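Local structure of cycloalternan-forming enzyme (Listeria monocytogenes serovar 1/2a, 5F7U) at residues Trp456-Val460 against Tyr566-Tyr570; Gly539-Trp543 against Met558-Pro563. The protein is a multidomain carbohydrate-active enzyme of glycoside hydrolase family 31, built round a TIM barrel, and binds glycans. The protein carries 1 engineered substitution. All coordinates share one frame; numbering follows the deposited sequence.

Contact 1 of 2, residues Trp456-Val460 against Tyr566-Tyr570; sequences WQVPV and YVSSY. With GLC (alpha-D-glucopyranose), chain F; GLC (alpha-D-glucopyranose), chain B.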
ATOM      1  N   TRP A 456       6.608 -15.192 -15.131  1.00 14.47           N
ATOM      2  CA  TRP A 456       5.154 -15.140 -14.908  1.00 14.56           C
ATOM      3  C   TRP A 456       4.600 -16.546 -14.678  1.00 14.69           C
ATOM      4  O   TRP A 456       5.008 -17.510 -15.367  1.00 14.99           O
ATOM      5  CB  TRP A 456       4.538 -14.527 -16.154  1.00 15.15           C
ATOM      6  CG  TRP A 456       3.068 -14.160 -16.168  1.00 15.27           C
ATOM      7  CD1 TRP A 456       2.521 -12.937 -15.836  1.00 15.12           C
ATOM      8  CD2 TRP A 456       1.975 -14.983 -16.617  1.00 15.70           C
ATOM      9  NE1 TRP A 456       1.153 -12.964 -16.049  1.00 15.23           N
ATOM     10  CE2 TRP A 456       0.795 -14.199 -16.532  1.00 15.44           C
ATOM     11  CE3 TRP A 456       1.878 -16.300 -17.090  1.00 16.05           C
ATOM     12  CZ2 TRP A 456      -0.468 -14.700 -16.894  1.00 15.83           C
ATOM     13  CZ3 TRP A 456       0.599 -16.805 -17.441  1.00 16.44           C
ATOM     14  CH2 TRP A 456      -0.546 -15.999 -17.339  1.00 15.98           C
ATOM     15  N   GLN A 457       3.674 -16.644 -13.724  1.00 14.19           N
ATOM     16  CA  GLN A 457       3.013 -17.907 -13.365  1.00 14.45           C
ATOM     17  C   GLN A 457       1.526 -17.687 -13.060  1.00 14.24           C
ATOM     18  O   GLN A 457       1.103 -16.558 -12.774  1.00 13.83           O
ATOM     19  CB  GLN A 457       3.663 -18.508 -12.104  1.00 14.55           C
ATOM     20  CG  GLN A 457       5.097 -18.959 -12.282  1.00 15.17           C
ATOM     21  CD  GLN A 457       5.186 -20.282 -13.016  1.00 15.86           C
ATOM     22  OE1 GLN A 457       5.066 -21.337 -12.405  1.00 16.30           O
ATOM     23  NE2 GLN A 457       5.371 -20.233 -14.324  1.00 15.90           N
ATOM     24  N   VAL A 458       0.775 -18.782 -13.116  1.00 14.42           N
ATOM     25  CA  VAL A 458      -0.630 -18.864 -12.675  1.00 14.63           C
ATOM     26  C   VAL A 458      -0.811 -20.095 -11.764  1.00 15.25           C
ATOM     27  O   VAL A 458       0.016 -21.017 -11.807  1.00 15.59           O
ATOM     28  CB  VAL A 458      -1.638 -18.916 -13.852  1.00 14.79           C
ATOM     29  CG1 VAL A 458      -1.759 -17.552 -14.507  1.00 14.80           C
ATOM     30  CG2 VAL A 458      -1.236 -19.958 -14.890  1.00 15.57           C
ATOM     31  N   PRO A 459      -1.896 -20.124 -10.963  1.00 15.31           N
ATOM     32  CA  PRO A 459      -2.114 -21.237 -10.019  1.00 15.82           C
ATOM     33  C   PRO A 459      -2.966 -22.367 -10.614  1.00 16.33           C
ATOM     34  O   PRO A 459      -3.414 -23.255  -9.892  1.00 16.89           O
ATOM     35  CB  PRO A 459      -2.878 -20.546  -8.879  1.00 15.50           C
ATOM     36  CG  PRO A 459      -3.696 -19.487  -9.585  1.00 15.17           C
ATOM     37  CD  PRO A 459      -2.812 -18.984 -10.699  1.00 14.92           C
ATOM     38  N   VAL A 460      -3.201 -22.297 -11.916  1.00 16.79           N
ATOM     39  CA  VAL A 460      -4.167 -23.147 -12.599  1.00 17.59           C
ATOM     40  C   VAL A 460      -3.420 -23.967 -13.634  1.00 18.58           C
ATOM     41  O   VAL A 460      -2.484 -23.475 -14.234  1.00 18.37           O
ATOM     42  CB  VAL A 460      -5.298 -22.278 -13.230  1.00 17.58           C
ATOM     43  CG1 VAL A 460      -4.754 -21.303 -14.282  1.00 17.66           C
ATOM     44  CG2 VAL A 460      -6.433 -23.130 -13.785  1.00 17.96           C
ATOM     45  N   TYR A 566      -1.539 -19.536  -2.445  1.00 13.91           N
ATOM     46  CA  TYR A 566      -0.814 -19.668  -3.702  1.00 13.73           C
ATOM     47  C   TYR A 566       0.464 -18.818  -3.693  1.00 13.57           C
ATOM     48  O   TYR A 566       1.566 -19.318  -3.950  1.00 13.67           O
ATOM     49  CB  TYR A 566      -1.779 -19.256  -4.831  1.00 13.52           C
ATOM     50  CG  TYR A 566      -1.189 -18.723  -6.137  1.00 13.55           C
ATOM     51  CD1 TYR A 566      -0.177 -19.417  -6.832  1.00 13.91           C
ATOM     52  CD2 TYR A 566      -1.719 -17.575  -6.725  1.00 13.18           C
ATOM     53  CE1 TYR A 566       0.323 -18.931  -8.038  1.00 13.93           C
ATOM     54  CE2 TYR A 566      -1.225 -17.087  -7.936  1.00 13.23           C
ATOM     55  CZ  TYR A 566      -0.221 -17.795  -8.600  1.00 13.62           C
ATOM     56  OH  TYR A 566       0.278 -17.335  -9.811  1.00 13.64           O
ATOM     57  N   VAL A 567       0.310 -17.530  -3.394  1.00 13.19           N
ATOM     58  CA  VAL A 567       1.445 -16.607  -3.475  1.00 13.04           C
ATOM     59  C   VAL A 567       2.515 -16.984  -2.448  1.00 13.38           C
ATOM     60  O   VAL A 567       3.726 -17.002  -2.763  1.00 13.69           O
ATOM     61  CB  VAL A 567       0.961 -15.146  -3.300  1.00 12.63           C
ATOM     62  CG1 VAL A 567       2.119 -14.185  -3.008  1.00 12.76           C
ATOM     63  CG2 VAL A 567       0.219 -14.702  -4.554  1.00 12.63           C
ATOM     64  N   SER A 568       2.076 -17.280  -1.221  1.00 13.47           N
ATOM     65  CA  SER A 568       3.031 -17.655  -0.171  1.00 14.15           C
ATOM     66  C   SER A 568       3.749 -18.963  -0.506  1.00 14.92           C
ATOM     67  O   SER A 568       4.955 -19.079  -0.245  1.00 15.19           O
ATOM     68  CB  SER A 568       2.356 -17.743   1.200  1.00 14.36           C
ATOM     69  OG  SER A 568       1.410 -18.802   1.257  1.00 14.63           O
ATOM     70  N   SER A 569       3.038 -19.922  -1.112  1.00 14.99           N
ATOM     71  CA  SER A 569       3.671 -21.214  -1.456  1.00 15.90           C
ATOM     72  C   SER A 569       4.829 -21.013  -2.420  1.00 16.03           C
ATOM     73  O   SER A 569       5.922 -21.571  -2.215  1.00 16.25           O
ATOM     74  CB  SER A 569       2.670 -22.201  -2.051  1.00 16.25           C
ATOM     75  OG  SER A 569       1.775 -22.669  -1.057  1.00 16.92           O
ATOM     76  N   TYR A 570       4.588 -20.215  -3.461  1.00 15.55           N
ATOM     77  CA  TYR A 570       5.627 -19.916  -4.437  1.00 15.75           C
ATOM     78  C   TYR A 570       6.766 -19.090  -3.852  1.00 15.73           C
ATOM     79  O   TYR A 570       7.929 -19.329  -4.183  1.00 16.12           O
ATOM     80  CB  TYR A 570       5.040 -19.158  -5.600  1.00 15.46           C
ATOM     81  CG  TYR A 570       4.647 -19.963  -6.810  1.00 15.69           C
ATOM     82  CD1 TYR A 570       3.363 -20.506  -6.925  1.00 15.79           C
ATOM     83  CD2 TYR A 570       5.527 -20.099  -7.888  1.00 15.97           C
ATOM     84  CE1 TYR A 570       2.972 -21.184  -8.084  1.00 16.01           C
ATOM     85  CE2 TYR A 570       5.152 -20.776  -9.047  1.00 16.22           C
ATOM     86  CZ  TYR A 570       3.866 -21.312  -9.140  1.00 16.53           C
ATOM     87  OH  TYR A 570       3.451 -21.953 -10.301  1.00 16.83           O
TER
HETATM   88  C1  GLC F   2      -2.675 -10.273 -16.260  1.00 24.23           C
HETATM   89  C2  GLC F   2      -1.752  -9.292 -15.506  1.00 22.22           C
HETATM   90  C3  GLC F   2      -0.886  -8.432 -16.448  1.00 21.59           C
HETATM   91  C4  GLC F   2      -0.130  -9.326 -17.444  1.00 21.87           C
HETATM   92  C5  GLC F   2      -1.048 -10.399 -18.047  1.00 23.14           C
HETATM   93  C6  GLC F   2      -0.314 -11.409 -18.915  1.00 23.44           C
HETATM   94  O2  GLC F   2      -2.501  -8.542 -14.544  1.00 22.18           O
HETATM   95  O3  GLC F   2       0.072  -7.649 -15.712  1.00 19.32           O
HETATM   96  O4  GLC F   2       0.427  -8.524 -18.502  1.00 19.95           O
HETATM   97  O5  GLC F   2      -1.827 -11.116 -17.067  1.00 23.37           O
HETATM   98  O6  GLC F   2      -1.335 -12.210 -19.541  1.00 24.60           O
HETATM   99  C1  GLC B   3      -1.049 -12.401 -20.949  1.00 25.64           C
HETATM  100  C2  GLC B   3      -2.200 -13.168 -21.615  1.00 27.55           C
HETATM  101  C3  GLC B   3      -2.157 -14.659 -21.258  1.00 27.41           C
HETATM  102  C4  GLC B   3      -0.777 -15.255 -21.531  1.00 26.07           C
HETATM  103  C5  GLC B   3       0.262 -14.434 -20.752  1.00 24.53           C
HETATM  104  C6  GLC B   3       1.691 -14.951 -20.857  1.00 23.74           C
HETATM  105  O2  GLC B   3      -3.455 -12.641 -21.178  1.00 29.08           O
HETATM  106  O3  GLC B   3      -3.154 -15.374 -22.000  1.00 28.66           O
HETATM  107  O4  GLC B   3      -0.768 -16.627 -21.117  1.00 26.18           O
HETATM  108  O5  GLC B   3       0.209 -13.060 -21.187  1.00 23.89           O
HETATM  109  O6  GLC B   3       2.167 -14.728 -22.188  1.00 23.42           O
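P459 sets its CB over the centre of the Y566 ring, the two side chains crossing at about a right angle. This CH-pi contact puts CB 3.5 Å from the ring centroid, 8° off the normal. P459 CD settles 3.5 Å from Y566 CZ. Proline suits this place because its compact, rigid ring presents C-H groups to the aromatic face, the CD next to N being the more polarised. Y566 swings CG anti to its backbone N (chi1 154°), carrying the ring from the helix to P459; its hydroxyl is bonded to the carbonyl of N537. One turn later, Y570 reaches Q457 by its edge. The Y570 hydroxyl donates to Q457 OE1 at 2.7 Å, and amide and ring planes stand 66° apart. Q457 bends at chi2, folding the amide back so that NE2 also binds W456 O at 2.9 Å; R522 gives OE1 a second donor, and Y408 O a second acceptor to NE2, so the buried amide is gripped at both ends. On the pocket side, one face of W456 meets C5 of the chain B glucose, toward the ring's rim, with CH2 3.8 Å from that C5. The contact thus joins the C-terminal end of barrel strand 452-457 to helix 555-577, with neighbouring strand 534-536 touching Q457, Y566 and Y570.

Contact 2 of 2, residues Gly539-Trp543 against Met558-Pro563; sequences GEMVW and MRNRYP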
ATOM      1  N   GLY A 539      -5.288 -15.906  -9.093  1.00 15.27           N
ATOM      2  CA  GLY A 539      -5.606 -16.384  -7.749  1.00 15.29           C
ATOM      3  C   GLY A 539      -7.037 -16.086  -7.347  1.00 15.21           C
ATOM      4  O   GLY A 539      -7.526 -16.670  -6.366  1.00 15.11           O
ATOM      5  N   GLU A 540      -7.713 -15.212  -8.104  1.00 14.43           N
ATOM      6  CA  GLU A 540      -9.111 -14.835  -7.796  1.00 14.78           C
ATOM      7  C   GLU A 540     -10.076 -15.806  -8.488  1.00 15.30           C
ATOM      8  O   GLU A 540     -11.015 -15.391  -9.175  1.00 15.62           O
ATOM      9  CB  GLU A 540      -9.404 -13.389  -8.248  1.00 14.52           C
ATOM     10  CG  GLU A 540      -8.303 -12.363  -7.912  1.00 14.54           C
ATOM     11  CD  GLU A 540      -7.199 -12.251  -8.966  1.00 14.90           C
ATOM     12  OE1 GLU A 540      -6.366 -11.331  -8.875  1.00 15.16           O
ATOM     13  OE2 GLU A 540      -7.143 -13.058  -9.918  1.00 15.58           O
ATOM     14  N   MET A 541      -9.827 -17.100  -8.321  1.00 15.69           N
ATOM     15  CA  MET A 541     -10.361 -18.103  -9.209  1.00 16.38           C
ATOM     16  C   MET A 541     -11.193 -19.177  -8.502  1.00 15.95           C
ATOM     17  O   MET A 541     -11.628 -20.120  -9.136  1.00 16.07           O
ATOM     18  CB  MET A 541      -9.201 -18.765  -9.962  1.00 18.16           C
ATOM     19  CG  MET A 541      -8.532 -17.822 -10.941  1.00 19.45           C
ATOM     20  SD  MET A 541      -6.844 -18.360 -11.261  1.00 22.35           S
ATOM     21  CE  MET A 541      -6.488 -17.321 -12.676  1.00 22.74           C
ATOM     22  N   VAL A 542     -11.425 -19.004  -7.203  1.00 15.27           N
ATOM     23  CA  VAL A 542     -12.237 -19.967  -6.435  1.00 15.33           C
ATOM     24  C   VAL A 542     -13.697 -19.524  -6.408  1.00 15.63           C
ATOM     25  O   VAL A 542     -14.055 -18.546  -5.738  1.00 15.38           O
ATOM     26  CB  VAL A 542     -11.709 -20.150  -4.985  1.00 15.01           C
ATOM     27  CG1 VAL A 542     -12.664 -21.019  -4.166  1.00 15.13           C
ATOM     28  CG2 VAL A 542     -10.320 -20.761  -4.989  1.00 15.07           C
ATOM     29  N   TRP A 543     -14.532 -20.274  -7.116  1.00 16.36           N
ATOM     30  CA  TRP A 543     -15.980 -20.109  -7.050  1.00 17.03           C
ATOM     31  C   TRP A 543     -16.625 -21.409  -6.564  1.00 17.85           C
ATOM     32  O   TRP A 543     -15.972 -22.460  -6.503  1.00 18.11           O
ATOM     33  CB  TRP A 543     -16.517 -19.747  -8.436  1.00 17.34           C
ATOM     34  CG  TRP A 543     -16.411 -18.272  -8.801  1.00 17.66           C
ATOM     35  CD1 TRP A 543     -17.299 -17.280  -8.464  1.00 17.34           C
ATOM     36  CD2 TRP A 543     -15.393 -17.646  -9.589  1.00 17.60           C
ATOM     37  NE1 TRP A 543     -16.894 -16.079  -8.989  1.00 17.22           N
ATOM     38  CE2 TRP A 543     -15.734 -16.271  -9.692  1.00 17.53           C
ATOM     39  CE3 TRP A 543     -14.226 -18.109 -10.219  1.00 17.63           C
ATOM     40  CZ2 TRP A 543     -14.949 -15.357 -10.398  1.00 17.24           C
ATOM     41  CZ3 TRP A 543     -13.454 -17.216 -10.920  1.00 17.70           C
ATOM     42  CH2 TRP A 543     -13.817 -15.843 -11.008  1.00 17.59           C
ATOM     43  N   MET A 558     -12.653 -20.233   1.482  1.00 17.28           N
ATOM     44  CA  MET A 558     -11.372 -20.284   0.794  1.00 16.87           C
ATOM     45  C   MET A 558     -11.181 -19.258  -0.302  1.00 16.06           C
ATOM     46  O   MET A 558     -10.029 -19.007  -0.666  1.00 15.98           O
ATOM     47  CB  MET A 558     -11.110 -21.687   0.244  1.00 17.63           C
ATOM     48  CG  MET A 558     -10.556 -22.648   1.290  1.00 18.71           C
ATOM     49  SD  MET A 558      -8.953 -22.165   1.969  1.00 19.32           S
ATOM     50  CE  MET A 558      -7.905 -22.102   0.506  1.00 18.34           C
ATOM     51  N   ARG A 559     -12.258 -18.669  -0.826  1.00 15.19           N
ATOM     52  CA  ARG A 559     -12.075 -17.714  -1.929  1.00 14.94           C
ATOM     53  C   ARG A 559     -11.026 -16.622  -1.613  1.00 14.37           C
ATOM     54  O   ARG A 559     -10.093 -16.417  -2.415  1.00 14.16           O
ATOM     55  CB  ARG A 559     -13.374 -17.073  -2.419  1.00 15.13           C
ATOM     56  CG  ARG A 559     -13.056 -16.086  -3.541  1.00 15.13           C
ATOM     57  CD  ARG A 559     -14.278 -15.542  -4.202  1.00 15.60           C
ATOM     58  NE  ARG A 559     -13.921 -14.529  -5.199  1.00 14.96           N
ATOM     59  CZ  ARG A 559     -13.696 -14.755  -6.488  1.00 15.31           C
ATOM     60  NH1 ARG A 559     -13.743 -15.998  -7.010  1.00 15.35           N
ATOM     61  NH2 ARG A 559     -13.404 -13.714  -7.273  1.00 14.96           N
ATOM     62  N   ASN A 560     -11.150 -15.941  -0.468  1.00 13.51           N
ATOM     63  CA  ASN A 560     -10.221 -14.854  -0.155  1.00 12.91           C
ATOM     64  C   ASN A 560      -8.826 -15.363   0.220  1.00 12.78           C
ATOM     65  O   ASN A 560      -7.814 -14.696  -0.040  1.00 12.56           O
ATOM     66  CB  ASN A 560     -10.763 -13.954   0.961  1.00 12.84           C
ATOM     67  CG  ASN A 560     -11.992 -13.154   0.525  1.00 12.92           C
ATOM     68  OD1 ASN A 560     -12.291 -13.029  -0.671  1.00 13.00           O
ATOM     69  ND2 ASN A 560     -12.695 -12.579   1.496  1.00 12.67           N
ATOM     70  N   ARG A 561      -8.795 -16.547   0.823  1.00 12.64           N
ATOM     71  CA  ARG A 561      -7.554 -17.161   1.316  1.00 12.90           C
ATOM     72  C   ARG A 561      -6.692 -17.754   0.214  1.00 12.86           C
ATOM     73  O   ARG A 561      -5.456 -17.680   0.276  1.00 13.11           O
ATOM     74  CB  ARG A 561      -7.887 -18.220   2.391  1.00 13.15           C
ATOM     75  CG  ARG A 561      -6.689 -19.005   2.968  1.00 13.74           C
ATOM     76  CD  ARG A 561      -5.548 -18.120   3.475  1.00 13.79           C
ATOM     77  NE  ARG A 561      -6.008 -17.121   4.441  1.00 13.87           N
ATOM     78  CZ  ARG A 561      -5.291 -16.071   4.838  1.00 13.85           C
ATOM     79  NH1 ARG A 561      -4.071 -15.856   4.347  1.00 14.10           N
ATOM     80  NH2 ARG A 561      -5.809 -15.231   5.721  1.00 13.80           N
ATOM     81  N   TYR A 562      -7.338 -18.371  -0.769  1.00 13.01           N
ATOM     82  CA  TYR A 562      -6.630 -19.067  -1.849  1.00 13.31           C
ATOM     83  C   TYR A 562      -5.469 -18.277  -2.469  1.00 13.11           C
ATOM     84  O   TYR A 562      -4.352 -18.821  -2.568  1.00 13.23           O
ATOM     85  CB  TYR A 562      -7.613 -19.535  -2.929  1.00 13.44           C
ATOM     86  CG  TYR A 562      -6.911 -20.352  -3.993  1.00 13.83           C
ATOM     87  CD1 TYR A 562      -6.714 -21.733  -3.825  1.00 14.39           C
ATOM     88  CD2 TYR A 562      -6.444 -19.750  -5.171  1.00 13.51           C
ATOM     89  CE1 TYR A 562      -6.045 -22.472  -4.787  1.00 14.63           C
ATOM     90  CE2 TYR A 562      -5.774 -20.490  -6.148  1.00 13.89           C
ATOM     91  CZ  TYR A 562      -5.587 -21.847  -5.958  1.00 14.51           C
ATOM     92  OH  TYR A 562      -4.928 -22.588  -6.919  1.00 14.59           O
ATOM     93  N   PRO A 563      -5.704 -17.001  -2.891  1.00 12.86           N
ATOM     94  CA  PRO A 563      -4.559 -16.313  -3.497  1.00 12.84           C
ATOM     95  C   PRO A 563      -3.336 -16.203  -2.598  1.00 12.88           C
ATOM     96  O   PRO A 563      -2.204 -16.325  -3.103  1.00 12.99           O
ATOM     97  CB  PRO A 563      -5.120 -14.914  -3.842  1.00 12.60           C
ATOM     98  CG  PRO A 563      -6.384 -14.793  -3.010  1.00 12.83           C
ATOM     99  CD  PRO A 563      -6.934 -16.185  -3.026  1.00 12.91           C
TER
HETATM  100  O   HOH W   1     -10.022 -17.115  -5.126  1.00 13.23           O
HETATM  101  O   HOH W   2     -12.401 -12.929  -9.944  1.00 15.97           O
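Fully extended from its backbone to NE, R559 stretches straight off its helix, and chi1 of -83° turns the W543 indole to meet it. R559 NH1 hangs over the centre of that ring system, and CZ lies 4.4 Å from the centroid of the six-membered ring, a cation-pi contact with the planes 49° apart. The same NH1 donates to V542 O at 2.9 Å, nearly straight at 162°; the oxygen lies in the guanidinium plane, although the donor stands above the carbonyl plane. Arginine suits the place because its long arm offers several N-H groups: NH2 binds V271 O and, through a water, E540 O. A second water takes the N-H of V542 and donates to G539 O and R559 O, tying turn to helix. V542 is the apolar wedge, its CG2 3.6 Å from Y562 CG. Glycine, having no side chain, lets G539 adopt a positive phi and lie close against P563, whose CD is 3.4 Å from G539 O. E540, bridged to R586, centres an inverse gamma turn, and W543 NE1 binds D16. This loop, following barrel strand 534-536, packs on the early turns of helix 555-577, with strand 505-506 against V542 and Y562.

How the contacts relate
Both contacts lie in the family 31 TIM-barrel region, their centres 12 Å apart, and share helix 555-577: contact 2 uses its earlier turns, contact 1 the following ones. Along the chain the order is 456-460, 539-543, 558-563, 566-570, so contact 2 falls wholly between the two halves of contact 1. Strand 452-457 and strand 534-536 are adjacent in the barrel; the end of the first and the loop after the second both pack on this helix. The contacts touch directly, with P459 CG 3.7 Å from M541 SD and Y566 CD2 4.2 Å from G539 CA. Together they link two neighbouring strand ends beside the glucose-binding pocket to a common helix, and the touching residues of both are buried.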